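Protein toll (Drosophila melanogaster, PDB 4LXR) binds the cleaved, active form of the cytokine Spätzle through its leucine-rich-repeat ectodomain and so starts Toll signalling in embryonic dorsal-ventral patterning and antifungal immunity. Local coordinates at residues H164-L169 with G191-L196; G124-R129 with M146-H151. All coordinates share one frame; numbering follows the deposited sequence. Where two conformers were deposited one is given.

Both contacts lie in the N-terminal part of the leucine-rich-repeat solenoid of the Toll ectodomain, where one coil stacks on the next, and their centres are 12 Å apart. Contact 2 (124-129 with 146-151) comes first along the chain and carries, on neighbouring parallel strands, the R127 and H151 side chains that meet Spätzle; contact 1 (164-169 with 191-196) follows in series and packs the loops between strands, with no other chain of the assembly touching it. The two are joined directly: D168 OD1 of contact 1 forms a 2.7 Å salt bridge with R147 NH2 of contact 2, and L169 CD2 packs 3.7 Å from M146 O.

Contact 1 (H164-L169 with G191-L196); sequences HLFDDL and GKMPKL
M193 and F166 form the tight inner half of this contact. The sulfur of M193 comes obliquely to the F166 ring, with SD 3.6 Å from CD1 of F166, a Met-aromatic contact in which the line from SD to the ring centroid lies 64° off the ring normal. A bend at the last torsion of M193 (chi3 -70°) turns its methyl back to the same ring carbon, and CE lies 3.7 Å from CD1 of F166. Nearer the backbone, CG of M193 packs 3.3 Å from the carbonyl O of L169 and also meets CB of that leucine. These are successive coils of a leucine-rich-repeat solenoid: 164-169 comes after strand 151-155, the loop 191-196 comes after strand 174-176, and both F166 and M193 also rest on I175 of the strand in between. Cutting M193 back to an alanine is likely to leave the F166 ring without its sulfur neighbour and to open a gap between the coils beside L169. Toward the solvent side the fit is looser. K192 lays CB 3.4 Å from the carbonyl O of F166, then bends at chi2 (-60°) and runs alongside the D167 side chain. Its NZ stays 4.4 Å from OD1 of D167, too far for a salt bridge, though the opposite charges probably attract. No direct hydrogen bond joins the segments; a water donates to the carbonyl O atoms of both D167 and K192.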
loop_
_atom_site.group_PDB
_atom_site.type_symbol
_atom_site.label_atom_id
_atom_site.label_comp_id
_atom_site.label_asym_id
_atom_site.label_seq_id
_atom_site.Cartn_x
_atom_site.Cartn_y
_atom_site.Cartn_z
ATOM N N HIS A 164 31.886 -40.341 -15.239
ATOM C CA HIS A 164 32.997 -39.865 -16.059
ATOM C C HIS A 164 32.763 -38.497 -16.707
ATOM O O HIS A 164 33.679 -37.932 -17.306
ATOM C CB HIS A 164 33.521 -40.943 -17.052
ATOM C CG HIS A 164 32.628 -41.221 -18.231
ATOM N ND1 HIS A 164 31.776 -42.311 -18.286
ATOM C CD2 HIS A 164 32.520 -40.603 -19.434
ATOM C CE1 HIS A 164 31.160 -42.331 -19.455
ATOM N NE2 HIS A 164 31.589 -41.302 -20.172
ATOM N N LEU A 165 31.558 -37.948 -16.528
ATOM C CA LEU A 165 31.240 -36.610 -17.017
ATOM C C LEU A 165 32.136 -35.620 -16.315
ATOM O O LEU A 165 32.567 -34.628 -16.914
ATOM C CB LEU A 165 29.766 -36.255 -16.774
ATOM C CG LEU A 165 29.308 -34.847 -17.217
ATOM C CD1 LEU A 165 29.069 -34.738 -18.746
ATOM C CD2 LEU A 165 28.073 -34.450 -16.478
ATOM N N PHE A 166 32.453 -35.929 -15.058
ATOM C CA PHE A 166 33.228 -35.040 -14.199
ATOM C C PHE A 166 34.742 -35.193 -14.259
ATOM O O PHE A 166 35.462 -34.474 -13.543
ATOM C CB PHE A 166 32.744 -35.189 -12.745
ATOM C CG PHE A 166 31.248 -35.027 -12.599
ATOM C CD1 PHE A 166 30.691 -33.766 -12.439
ATOM C CD2 PHE A 166 30.406 -36.125 -12.656
ATOM C CE1 PHE A 166 29.317 -33.607 -12.319
ATOM C CE2 PHE A 166 29.033 -35.971 -12.545
ATOM C CZ PHE A 166 28.487 -34.694 -12.364
ATOM N N ASP A 167 35.226 -36.093 -15.118
ATOM C CA ASP A 167 36.664 -36.419 -15.214
ATOM C C ASP A 167 37.580 -35.186 -15.316
ATOM O O ASP A 167 38.603 -35.124 -14.654
ATOM C CB ASP A 167 36.940 -37.353 -16.422
ATOM C CG ASP A 167 36.850 -38.852 -16.069
ATOM O OD1 ASP A 167 36.349 -39.181 -14.976
ATOM O OD2 ASP A 167 37.277 -39.701 -16.896
ATOM N N ASP A 168 37.214 -34.202 -16.138
ATOM C CA ASP A 168 38.141 -33.091 -16.409
ATOM C C ASP A 168 37.735 -31.750 -15.765
ATOM O O ASP A 168 38.285 -30.687 -16.093
ATOM C CB ASP A 168 38.324 -32.939 -17.923
ATOM C CG ASP A 168 38.932 -34.189 -18.565
ATOM O OD1 ASP A 168 39.811 -34.816 -17.935
ATOM O OD2 ASP A 168 38.524 -34.554 -19.681
ATOM N N LEU A 169 36.789 -31.799 -14.831
ATOM C CA LEU A 169 36.227 -30.564 -14.262
ATOM C C LEU A 169 36.952 -30.141 -12.982
ATOM O O LEU A 169 36.338 -29.933 -11.943
ATOM C CB LEU A 169 34.734 -30.749 -14.014
ATOM C CG LEU A 169 34.000 -31.287 -15.243
ATOM C CD1 LEU A 169 32.506 -31.379 -14.986
ATOM C CD2 LEU A 169 34.297 -30.432 -16.466
ATOM N N GLY A 191 36.123 -36.198 -5.698
ATOM C CA GLY A 191 37.575 -36.241 -5.820
ATOM C C GLY A 191 38.040 -35.626 -7.131
ATOM O O GLY A 191 39.197 -35.253 -7.276
ATOM N N LYS A 192 37.131 -35.513 -8.096
ATOM C CA LYS A 192 37.464 -34.913 -9.389
ATOM C C LYS A 192 37.378 -33.387 -9.351
ATOM O O LYS A 192 37.967 -32.716 -10.189
ATOM C CB LYS A 192 36.521 -35.441 -10.478
ATOM C CG LYS A 192 36.803 -36.870 -10.899
ATOM C CD LYS A 192 38.228 -36.975 -11.450
ATOM C CE LYS A 192 38.634 -38.411 -11.790
ATOM N NZ LYS A 192 39.920 -38.421 -12.542
ATOM N N MET A 193 36.618 -32.857 -8.390
ATOM C CA MET A 193 36.329 -31.425 -8.323
ATOM C C MET A 193 36.678 -30.892 -6.935
ATOM O O MET A 193 35.782 -30.591 -6.138
ATOM C CB MET A 193 34.847 -31.156 -8.638
ATOM C CG MET A 193 34.388 -31.727 -9.997
ATOM S SD MET A 193 32.608 -31.590 -10.256
ATOM C CE MET A 193 32.011 -32.809 -9.068
ATOM N N PRO A 194 37.989 -30.781 -6.647
ATOM C CA PRO A 194 38.462 -30.463 -5.293
ATOM C C PRO A 194 38.188 -29.006 -4.896
ATOM O O PRO A 194 38.376 -28.673 -3.734
ATOM C CB PRO A 194 39.977 -30.755 -5.366
ATOM C CG PRO A 194 40.343 -30.543 -6.821
ATOM C CD PRO A 194 39.101 -30.936 -7.617
ATOM N N LYS A 195 37.734 -28.172 -5.833
ATOM C CA LYS A 195 37.346 -26.792 -5.514
ATOM C C LYS A 195 35.831 -26.598 -5.465
ATOM O O LYS A 195 35.370 -25.476 -5.286
ATOM C CB LYS A 195 37.937 -25.787 -6.531
ATOM C CG LYS A 195 39.465 -25.830 -6.657
ATOM C CD LYS A 195 39.960 -25.144 -7.935
ATOM C CE LYS A 195 39.611 -23.671 -7.932
ATOM N NZ LYS A 195 40.349 -22.889 -8.966
ATOM N N LEU A 196 35.054 -27.668 -5.610
ATOM C CA LEU A 196 33.597 -27.515 -5.679
ATOM C C LEU A 196 32.990 -26.845 -4.428
ATOM O O LEU A 196 33.177 -27.332 -3.316
ATOM C CB LEU A 196 32.916 -28.857 -5.933
ATOM C CG LEU A 196 31.405 -28.774 -6.182
ATOM C CD1 LEU A 196 31.060 -27.959 -7.445
ATOM C CD2 LEU A 196 30.845 -30.174 -6.276
HETATM O O HOH W 1 39.571 -33.604 -12.805
#

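Contact 2 (G124-R129 with M146-H151); sequences GLKRFR and MRNLSH
R127 and H151 both carry CG anti to the backbone N (chi1 -178° and -170°), and the arginine chain runs extended to NE, which lays the two side chains along one another. They sit on neighbouring parallel strands of the leucine-rich-repeat solenoid. The guanidinium passes over one face of the imidazole, its plane turned 38° from the ring, with NH2 of R127 3.4 Å from CE1 of H151. A water in the guanidinium plane accepts from NE of R127 and donates to the carbonyl O of F128, and lies 2.6 Å from ND1 of H151. The same guanidinium hydrogen-bonds T105 of one Spätzle chain through NH2 and G3 of the other through NH1, and L107 of the first chain packs on both R127 and H151, so this pair forms part of the ligand-binding surface. Behind it the backbones pair through F128 N to H151 O at 3.1 Å. On the inner side CD2 of L149 lies 3.8 Å from CB of F128, while CE of M146 reaches CD1 of L125 at 4.1 Å. The carbonyl O of K126 takes two backbone donors, H151 N at 3.0 Å almost in line with the C=O bond and S150 N at 2.8 Å, tilted from the carbonyl plane.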
loop_
_atom_site.group_PDB
_atom_site.type_symbol
_atom_site.label_atom_id
_atom_site.label_comp_id
_atom_site.label_asym_id
_atom_site.label_seq_id
_atom_site.Cartn_x
_atom_site.Cartn_y
_atom_site.Cartn_z
ATOM N N GLY A 124 38.360 -23.243 -23.347
ATOM C CA GLY A 124 38.663 -22.079 -22.524
ATOM C C GLY A 124 37.526 -21.489 -21.688
ATOM O O GLY A 124 37.770 -20.590 -20.866
ATOM N N LEU A 125 36.301 -21.991 -21.873
ATOM C CA LEU A 125 35.117 -21.427 -21.199
ATOM C C LEU A 125 35.166 -21.574 -19.680
ATOM O O LEU A 125 35.636 -22.592 -19.158
ATOM C CB LEU A 125 33.816 -22.068 -21.708
ATOM C CG LEU A 125 33.323 -21.825 -23.144
ATOM C CD1 LEU A 125 32.143 -22.731 -23.393
ATOM C CD2 LEU A 125 32.933 -20.329 -23.410
ATOM N N LYS A 126 34.676 -20.555 -18.978
ATOM C CA LYS A 126 34.564 -20.619 -17.522
ATOM C C LYS A 126 33.161 -21.020 -17.133
ATOM O O LYS A 126 32.914 -21.514 -16.040
ATOM C CB LYS A 126 34.941 -19.283 -16.871
ATOM C CG LYS A 126 36.442 -19.123 -16.659
ATOM C CD LYS A 126 36.944 -17.818 -17.238
ATOM C CE LYS A 126 38.442 -17.647 -16.981
ATOM N NZ LYS A 126 39.088 -16.738 -17.978
ATOM N N ARG A 127 32.228 -20.818 -18.044
ATOM C CA ARG A 127 30.840 -21.005 -17.689
ATOM C C ARG A 127 30.087 -21.567 -18.871
ATOM O O ARG A 127 30.200 -21.070 -19.977
ATOM C CB ARG A 127 30.217 -19.669 -17.219
ATOM C CG ARG A 127 28.747 -19.822 -16.795
ATOM C CD ARG A 127 28.210 -18.681 -15.910
ATOM N NE ARG A 127 26.913 -19.061 -15.344
ATOM C CZ ARG A 127 26.193 -18.318 -14.508
ATOM N NH1 ARG A 127 26.634 -17.121 -14.125
ATOM N NH2 ARG A 127 25.025 -18.777 -14.058
ATOM N N PHE A 128 29.293 -22.600 -18.638
ATOM C CA PHE A 128 28.554 -23.206 -19.733
ATOM C C PHE A 128 27.199 -23.611 -19.219
ATOM O O PHE A 128 27.107 -24.158 -18.129
ATOM C CB PHE A 128 29.319 -24.427 -20.289
ATOM C CG PHE A 128 28.516 -25.276 -21.238
ATOM C CD1 PHE A 128 28.168 -24.797 -22.504
ATOM C CD2 PHE A 128 28.133 -26.572 -20.879
ATOM C CE1 PHE A 128 27.436 -25.587 -23.402
ATOM C CE2 PHE A 128 27.403 -27.388 -21.775
ATOM C CZ PHE A 128 27.042 -26.893 -23.033
ATOM N N ARG A 129 26.151 -23.341 -19.997
ATOM C CA ARG A 129 24.808 -23.788 -19.646
ATOM C C ARG A 129 24.138 -24.436 -20.842
ATOM O O ARG A 129 24.148 -23.883 -21.939
ATOM C CB ARG A 129 23.927 -22.632 -19.143
ATOM C CG ARG A 129 22.432 -23.014 -19.157
ATOM C CD ARG A 129 21.577 -22.221 -18.129
ATOM N NE ARG A 129 21.310 -20.846 -18.531
ATOM C CZ ARG A 129 20.324 -20.446 -19.343
ATOM N NH1 ARG A 129 19.482 -21.319 -19.912
ATOM N NH2 ARG A 129 20.186 -19.142 -19.595
ATOM N N MET A 146 37.242 -29.852 -20.467
ATOM C CA MET A 146 36.738 -28.543 -20.040
ATOM C C MET A 146 37.379 -28.167 -18.704
ATOM O O MET A 146 36.669 -27.942 -17.712
ATOM C CB MET A 146 35.206 -28.538 -19.923
ATOM C CG MET A 146 34.466 -28.828 -21.237
ATOM S SD MET A 146 34.695 -27.536 -22.487
ATOM C CE MET A 146 33.671 -26.216 -21.835
ATOM N N ARG A 147 38.710 -28.108 -18.677
ATOM C CA ARG A 147 39.446 -27.945 -17.423
ATOM C C ARG A 147 39.479 -26.492 -16.919
ATOM O O ARG A 147 40.108 -26.196 -15.901
ATOM C CB ARG A 147 40.862 -28.555 -17.519
ATOM C CG ARG A 147 40.882 -30.100 -17.640
ATOM C CD ARG A 147 42.201 -30.739 -17.164
ATOM N NE ARG A 147 42.170 -32.209 -17.230
ATOM C CZ ARG A 147 41.928 -33.009 -16.190
ATOM N NH1 ARG A 147 41.699 -32.491 -14.987
ATOM N NH2 ARG A 147 41.909 -34.330 -16.348
ATOM N N ASN A 148 38.781 -25.599 -17.623
ATOM C CA ASN A 148 38.638 -24.212 -17.192
ATOM C C ASN A 148 37.271 -23.863 -16.625
ATOM O O ASN A 148 37.084 -22.771 -16.073
ATOM C CB ASN A 148 38.928 -23.278 -18.352
ATOM C CG ASN A 148 40.144 -22.448 -18.119
ATOM O OD1 ASN A 148 41.273 -22.957 -18.148
ATOM N ND2 ASN A 148 39.937 -21.153 -17.884
ATOM N N LEU A 149 36.312 -24.769 -16.783
ATOM C CA LEU A 149 34.971 -24.507 -16.314
ATOM C C LEU A 149 34.925 -24.310 -14.800
ATOM O O LEU A 149 35.391 -25.159 -14.041
ATOM C CB LEU A 149 34.029 -25.646 -16.689
ATOM C CG LEU A 149 33.325 -25.728 -18.035
ATOM C CD1 LEU A 149 32.293 -26.859 -17.957
ATOM C CD2 LEU A 149 32.653 -24.385 -18.432
ATOM N N SER A 150 34.339 -23.203 -14.356
ATOM C CA SER A 150 34.100 -23.030 -12.936
ATOM C C SER A 150 32.615 -23.163 -12.627
ATOM O O SER A 150 32.239 -23.456 -11.491
ATOM C CB SER A 150 34.663 -21.691 -12.441
ATOM O OG SER A 150 33.834 -20.620 -12.802
ATOM N N HIS A 151 31.764 -22.986 -13.639
ATOM C CA HIS A 151 30.307 -22.995 -13.403
ATOM C C HIS A 151 29.604 -23.778 -14.502
ATOM O O HIS A 151 29.760 -23.483 -15.678
ATOM C CB HIS A 151 29.741 -21.569 -13.315
ATOM C CG HIS A 151 28.313 -21.504 -12.841
ATOM N ND1 HIS A 151 27.253 -22.021 -13.565
ATOM C CD2 HIS A 151 27.771 -20.963 -11.721
ATOM C CE1 HIS A 151 26.128 -21.823 -12.899
ATOM N NE2 HIS A 151 26.412 -21.175 -11.782
HETATM O O HOH W 2 36.668 -25.229 -19.686
HETATM O O HOH W 3 26.646 -22.157 -16.123
#